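Local structure of 5-formaminoimidazole-4-carboxamide-1-(Beta)-D-ribofuranosyl 5'-monophosphate synthetase (Thermococcus kodakarensis, 2PBZ) at residues A[81-93]-A[301-312]. The protein probably catalyses an ATP-dependent carbon-nitrogen ligation in purine (IMP) biosynthesis, with magnesium or manganese as cofactor. Residues are numbered along the deposited sequence; the frame is centred on the assembly and turned at random.
Sequences KAKARFFGNRRFL and AEEEDRLEEVVT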
loop_
_atom_site.group_PDB
_atom_site.type_symbol
_atom_site.label_atom_id
_atom_site.label_comp_id
_atom_site.label_asym_id
_atom_site.label_seq_id
_atom_site.Cartn_x
_atom_site.Cartn_y
_atom_site.Cartn_z
ATOM N N LYS A 81 -26.446 -20.600 -18.699
ATOM C CA LYS A 81 -27.856 -20.914 -18.891
ATOM C C LYS A 81 -28.669 -20.485 -17.670
ATOM O O LYS A 81 -29.864 -20.794 -17.571
ATOM C CB LYS A 81 -28.049 -22.414 -19.127
ATOM C CG LYS A 81 -27.850 -23.249 -17.892
ATOM C CD LYS A 81 -27.853 -24.734 -18.196
ATOM C CE LYS A 81 -27.499 -25.536 -16.945
ATOM N NZ LYS A 81 -27.091 -26.938 -17.268
ATOM N N ALA A 82 -28.018 -19.784 -16.738
ATOM C CA ALA A 82 -28.686 -19.315 -15.528
ATOM C C ALA A 82 -29.863 -18.388 -15.849
ATOM O O ALA A 82 -29.881 -17.710 -16.877
ATOM C CB ALA A 82 -27.689 -18.602 -14.610
ATOM N N LYS A 83 -30.827 -18.360 -14.934
ATOM C CA LYS A 83 -32.023 -17.548 -15.080
ATOM C C LYS A 83 -31.829 -16.111 -14.591
ATOM O O LYS A 83 -32.427 -15.176 -15.131
ATOM C CB LYS A 83 -33.172 -18.207 -14.308
ATOM C CG LYS A 83 -34.533 -18.034 -14.944
ATOM C CD LYS A 83 -35.663 -18.323 -13.958
ATOM C CE LYS A 83 -35.745 -17.227 -12.904
ATOM N NZ LYS A 83 -36.920 -17.407 -12.012
ATOM N N ALA A 84 -30.996 -15.947 -13.566
ATOM C CA ALA A 84 -30.733 -14.639 -12.966
ATOM C C ALA A 84 -30.261 -13.574 -13.965
ATOM O O ALA A 84 -29.720 -13.883 -15.015
ATOM C CB ALA A 84 -29.725 -14.790 -11.829
ATOM N N ARG A 85 -30.454 -12.314 -13.599
ATOM C CA ARG A 85 -30.098 -11.179 -14.445
ATOM C C ARG A 85 -28.623 -10.977 -14.856
ATOM O O ARG A 85 -28.376 -10.746 -16.032
ATOM C CB ARG A 85 -30.636 -9.906 -13.808
ATOM C CG ARG A 85 -31.035 -8.853 -14.815
ATOM C CD ARG A 85 -32.399 -8.259 -14.456
ATOM N NE ARG A 85 -32.863 -7.402 -15.537
ATOM C CZ ARG A 85 -32.994 -7.808 -16.796
ATOM N NH1 ARG A 85 -32.691 -9.065 -17.128
ATOM N NH2 ARG A 85 -33.438 -6.964 -17.727
ATOM N N PHE A 86 -27.667 -11.034 -13.916
ATOM C CA PHE A 86 -26.203 -10.898 -14.184
ATOM C C PHE A 86 -25.596 -9.640 -14.787
ATOM O O PHE A 86 -25.947 -9.232 -15.888
ATOM C CB PHE A 86 -25.687 -12.057 -15.034
ATOM C CG PHE A 86 -25.315 -13.280 -14.245
ATOM C CD1 PHE A 86 -26.290 -14.037 -13.597
ATOM C CD2 PHE A 86 -23.990 -13.687 -14.165
ATOM C CE1 PHE A 86 -25.939 -15.192 -12.873
ATOM C CE2 PHE A 86 -23.629 -14.826 -13.454
ATOM C CZ PHE A 86 -24.596 -15.580 -12.809
ATOM N N PHE A 87 -24.625 -9.064 -14.083
ATOM C CA PHE A 87 -23.941 -7.856 -14.558
ATOM C C PHE A 87 -22.846 -8.127 -15.606
ATOM O O PHE A 87 -22.104 -9.091 -15.485
ATOM C CB PHE A 87 -23.301 -7.112 -13.389
ATOM C CG PHE A 87 -22.672 -5.812 -13.784
ATOM C CD1 PHE A 87 -23.446 -4.661 -13.914
ATOM C CD2 PHE A 87 -21.314 -5.747 -14.110
ATOM C CE1 PHE A 87 -22.879 -3.459 -14.370
ATOM C CE2 PHE A 87 -20.744 -4.559 -14.565
ATOM C CZ PHE A 87 -21.529 -3.413 -14.697
ATOM N N GLY A 88 -22.771 -7.266 -16.626
ATOM C CA GLY A 88 -21.757 -7.357 -17.676
ATOM C C GLY A 88 -21.491 -8.670 -18.396
ATOM O O GLY A 88 -20.786 -9.542 -17.890
ATOM N N ASN A 89 -22.002 -8.786 -19.614
ATOM C CA ASN A 89 -21.849 -10.001 -20.411
ATOM C C ASN A 89 -22.097 -11.175 -19.484
ATOM O O ASN A 89 -22.909 -11.053 -18.559
ATOM C CB ASN A 89 -20.471 -10.110 -21.043
ATOM C CG ASN A 89 -20.471 -11.003 -22.298
ATOM O OD1 ASN A 89 -20.937 -12.141 -22.268
ATOM N ND2 ASN A 89 -19.943 -10.485 -23.397
ATOM N N ARG A 90 -21.416 -12.289 -19.711
ATOM C CA ARG A 90 -21.619 -13.473 -18.885
ATOM C C ARG A 90 -21.029 -14.639 -19.631
ATOM O O ARG A 90 -20.647 -15.652 -19.047
ATOM C CB ARG A 90 -23.116 -13.727 -18.639
ATOM C CG ARG A 90 -23.381 -14.855 -17.648
ATOM C CD ARG A 90 -24.835 -14.912 -17.196
ATOM N NE ARG A 90 -25.696 -15.772 -18.007
ATOM C CZ ARG A 90 -27.021 -15.677 -18.016
ATOM N NH1 ARG A 90 -27.610 -14.754 -17.258
ATOM N NH2 ARG A 90 -27.755 -16.491 -18.779
ATOM N N ARG A 91 -20.965 -14.493 -20.948
ATOM C CA ARG A 91 -20.389 -15.533 -21.770
ATOM C C ARG A 91 -18.882 -15.348 -21.714
ATOM O O ARG A 91 -18.117 -16.269 -22.013
ATOM C CB ARG A 91 -20.909 -15.430 -23.203
ATOM C CG ARG A 91 -22.165 -16.285 -23.460
ATOM C CD ARG A 91 -23.426 -15.454 -23.507
ATOM N NE ARG A 91 -23.284 -14.354 -24.450
ATOM C CZ ARG A 91 -24.095 -13.303 -24.486
ATOM N NH1 ARG A 91 -25.119 -13.215 -23.633
ATOM N NH2 ARG A 91 -23.858 -12.320 -25.344
ATOM N N PHE A 92 -18.477 -14.148 -21.302
ATOM C CA PHE A 92 -17.072 -13.777 -21.168
ATOM C C PHE A 92 -16.389 -14.487 -20.001
ATOM O O PHE A 92 -15.243 -14.901 -20.100
ATOM C CB PHE A 92 -16.989 -12.256 -20.995
ATOM C CG PHE A 92 -15.594 -11.729 -20.771
ATOM C CD1 PHE A 92 -14.519 -12.186 -21.535
ATOM C CD2 PHE A 92 -15.368 -10.720 -19.836
ATOM C CE1 PHE A 92 -13.234 -11.635 -21.367
ATOM C CE2 PHE A 92 -14.095 -10.168 -19.665
ATOM C CZ PHE A 92 -13.026 -10.626 -20.430
ATOM N N LEU A 93 -17.109 -14.632 -18.899
ATOM C CA LEU A 93 -16.577 -15.272 -17.712
ATOM C C LEU A 93 -15.762 -16.543 -17.944
ATOM O O LEU A 93 -14.864 -16.849 -17.161
ATOM C CB LEU A 93 -17.719 -15.583 -16.746
ATOM C CG LEU A 93 -18.570 -14.386 -16.315
ATOM C CD1 LEU A 93 -19.875 -14.879 -15.718
ATOM C CD2 LEU A 93 -17.789 -13.524 -15.334
ATOM N N ALA A 301 -26.987 3.410 -15.953
ATOM C CA ALA A 301 -27.850 2.743 -16.905
ATOM C C ALA A 301 -29.324 2.927 -16.510
ATOM O O ALA A 301 -30.175 3.180 -17.359
ATOM C CB ALA A 301 -27.491 1.265 -16.977
ATOM N N GLU A 302 -29.615 2.811 -15.220
ATOM C CA GLU A 302 -30.972 2.974 -14.714
ATOM C C GLU A 302 -31.547 4.321 -15.116
ATOM O O GLU A 302 -32.627 4.406 -15.719
ATOM C CB GLU A 302 -30.977 2.910 -13.192
ATOM C CG GLU A 302 -30.507 1.609 -12.635
ATOM C CD GLU A 302 -31.524 0.513 -12.832
ATOM O OE1 GLU A 302 -31.960 0.309 -13.998
ATOM O OE2 GLU A 302 -31.882 -0.135 -11.819
ATOM N N GLU A 303 -30.814 5.370 -14.765
ATOM C CA GLU A 303 -31.244 6.717 -15.030
ATOM C C GLU A 303 -31.362 7.038 -16.509
ATOM O O GLU A 303 -31.843 8.115 -16.865
ATOM C CB GLU A 303 -30.280 7.691 -14.356
ATOM C CG GLU A 303 -29.981 7.328 -12.919
ATOM C CD GLU A 303 -28.863 8.156 -12.323
ATOM O OE1 GLU A 303 -27.765 8.217 -12.939
ATOM O OE2 GLU A 303 -29.077 8.737 -11.229
ATOM N N GLU A 304 -30.947 6.117 -17.373
ATOM C CA GLU A 304 -31.013 6.375 -18.814
ATOM C C GLU A 304 -31.727 5.267 -19.595
ATOM O O GLU A 304 -31.630 5.171 -20.823
ATOM C CB GLU A 304 -29.597 6.591 -19.345
ATOM C CG GLU A 304 -28.897 7.765 -18.677
ATOM C CD GLU A 304 -27.384 7.645 -18.688
ATOM O OE1 GLU A 304 -26.796 7.505 -19.790
ATOM O OE2 GLU A 304 -26.785 7.697 -17.583
ATOM N N ASP A 305 -32.451 4.432 -18.868
ATOM C CA ASP A 305 -33.196 3.349 -19.482
ATOM C C ASP A 305 -32.291 2.431 -20.300
ATOM O O ASP A 305 -32.783 1.585 -21.053
ATOM C CB ASP A 305 -34.312 3.920 -20.369
ATOM C CG ASP A 305 -35.437 2.922 -20.622
ATOM O OD1 ASP A 305 -36.331 3.227 -21.440
ATOM O OD2 ASP A 305 -35.436 1.839 -20.000
ATOM N N ARG A 306 -30.975 2.600 -20.172
ATOM C CA ARG A 306 -30.048 1.724 -20.888
ATOM C C ARG A 306 -30.272 0.411 -20.147
ATOM O O ARG A 306 -31.261 -0.275 -20.378
ATOM C CB ARG A 306 -28.601 2.181 -20.707
ATOM C CG ARG A 306 -27.865 2.529 -21.988
ATOM C CD ARG A 306 -28.157 3.956 -22.459
ATOM N NE ARG A 306 -26.981 4.826 -22.397
ATOM C CZ ARG A 306 -25.824 4.593 -23.018
ATOM N NH1 ARG A 306 -25.664 3.503 -23.768
ATOM N NH2 ARG A 306 -24.818 5.449 -22.883
ATOM N N LEU A 307 -29.371 0.078 -19.234
ATOM C CA LEU A 307 -29.496 -1.127 -18.415
ATOM C C LEU A 307 -29.598 -2.444 -19.174
ATOM O O LEU A 307 -29.556 -3.524 -18.577
ATOM C CB LEU A 307 -30.692 -0.979 -17.458
ATOM C CG LEU A 307 -30.791 -1.882 -16.213
ATOM C CD1 LEU A 307 -31.527 -3.160 -16.537
ATOM C CD2 LEU A 307 -29.386 -2.180 -15.662
ATOM N N GLU A 308 -29.736 -2.380 -20.489
ATOM C CA GLU A 308 -29.810 -3.624 -21.250
ATOM C C GLU A 308 -28.411 -3.831 -21.789
ATOM O O GLU A 308 -27.953 -4.958 -21.973
ATOM C CB GLU A 308 -30.793 -3.515 -22.420
ATOM C CG GLU A 308 -31.185 -4.874 -23.013
ATOM C CD GLU A 308 -29.982 -5.727 -23.428
ATOM O OE1 GLU A 308 -29.304 -5.375 -24.433
ATOM O OE2 GLU A 308 -29.710 -6.751 -22.743
ATOM N N GLU A 309 -27.736 -2.708 -22.013
ATOM C CA GLU A 309 -26.381 -2.702 -22.538
ATOM C C GLU A 309 -25.335 -3.202 -21.538
ATOM O O GLU A 309 -24.202 -3.498 -21.928
ATOM C CB GLU A 309 -25.995 -1.288 -22.977
ATOM C CG GLU A 309 -26.950 -0.627 -23.963
ATOM C CD GLU A 309 -26.453 0.740 -24.410
ATOM O OE1 GLU A 309 -27.292 1.646 -24.580
ATOM O OE2 GLU A 309 -25.224 0.907 -24.596
ATOM N N VAL A 310 -25.701 -3.290 -20.253
ATOM C CA VAL A 310 -24.752 -3.745 -19.237
ATOM C C VAL A 310 -25.113 -5.035 -18.517
ATOM O O VAL A 310 -24.394 -5.440 -17.602
ATOM C CB VAL A 310 -24.496 -2.661 -18.140
ATOM C CG1 VAL A 310 -24.037 -1.353 -18.780
ATOM C CG2 VAL A 310 -25.741 -2.451 -17.303
ATOM N N VAL A 311 -26.202 -5.692 -18.901
ATOM C CA VAL A 311 -26.563 -6.927 -18.217
ATOM C C VAL A 311 -26.720 -8.111 -19.145
ATOM O O VAL A 311 -26.538 -7.997 -20.339
ATOM C CB VAL A 311 -27.866 -6.771 -17.398
ATOM C CG1 VAL A 311 -27.696 -5.667 -16.370
ATOM C CG2 VAL A 311 -29.042 -6.474 -18.334
ATOM N N THR A 312 -27.069 -9.251 -18.568
ATOM C CA THR A 312 -27.239 -10.473 -19.327
ATOM C C THR A 312 -28.255 -11.435 -18.704
ATOM O O THR A 312 -27.886 -12.126 -17.720
ATOM C CB THR A 312 -25.887 -11.175 -19.498
ATOM O OG1 THR A 312 -25.146 -10.490 -20.506
ATOM C CG2 THR A 312 -26.067 -12.650 -19.888
#
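Asn89, whose backbone carbonyl faces the side chain of Thr312, holds its own OD1 in the grip of two amides. Arg90 N reaches Asn89 OD1 at 2.6 Å in the carbonyl plane. Arg91 N reaches the same Asn89 OD1 at 2.7 Å, tilted 26° from that plane. The second bond closes an Asx turn that bends the chain round the C-terminal residue of the model. Just before it, Gly88 N donates to Val310 O over 2.6 Å, and Thr312 N donates back to Phe86 O over 2.9 Å. These two bonds flank Phe87 and Val311, making them a non-hydrogen-bonded antiparallel pair in a single bridge. With CG anti to the backbone N (chi1 -176°), the Phe87 ring turns back toward Val310: its CE1 lies 4.2 Å from Val310 CB, and Val310 O sits over one face near the rim. Ile294 and Leu298 of helix 290-302 also touch this ring.

Beyond the bridge, the aliphatic CD of Arg90 lies between the Phe86 ring and the Thr312 methyl. This CD rests over one face of the ring, 3.3 Å above the plane and offset toward the rim; the guanidinium does not stack on it. The chain bends at chi3 (91°), and Thr312 CG2 lies 3.4 Å above one face of the guanidinium, toward its rim, while NH2 bonds to the carbonyl of Glu80. Cutting the side chain back to that of alanine would probably leave a gap where CD met the Phe86 ring, and the Glu80 carbonyl without its guanidinium partner. Away from the ATP pocket, the C-terminal tail after helix 290-302 of the ATP-grasp part is thus clasped to the loop after helix 76-80 in the Rossmann-like N-terminal part by a lone antiparallel beta bridge ending beside an Asx turn.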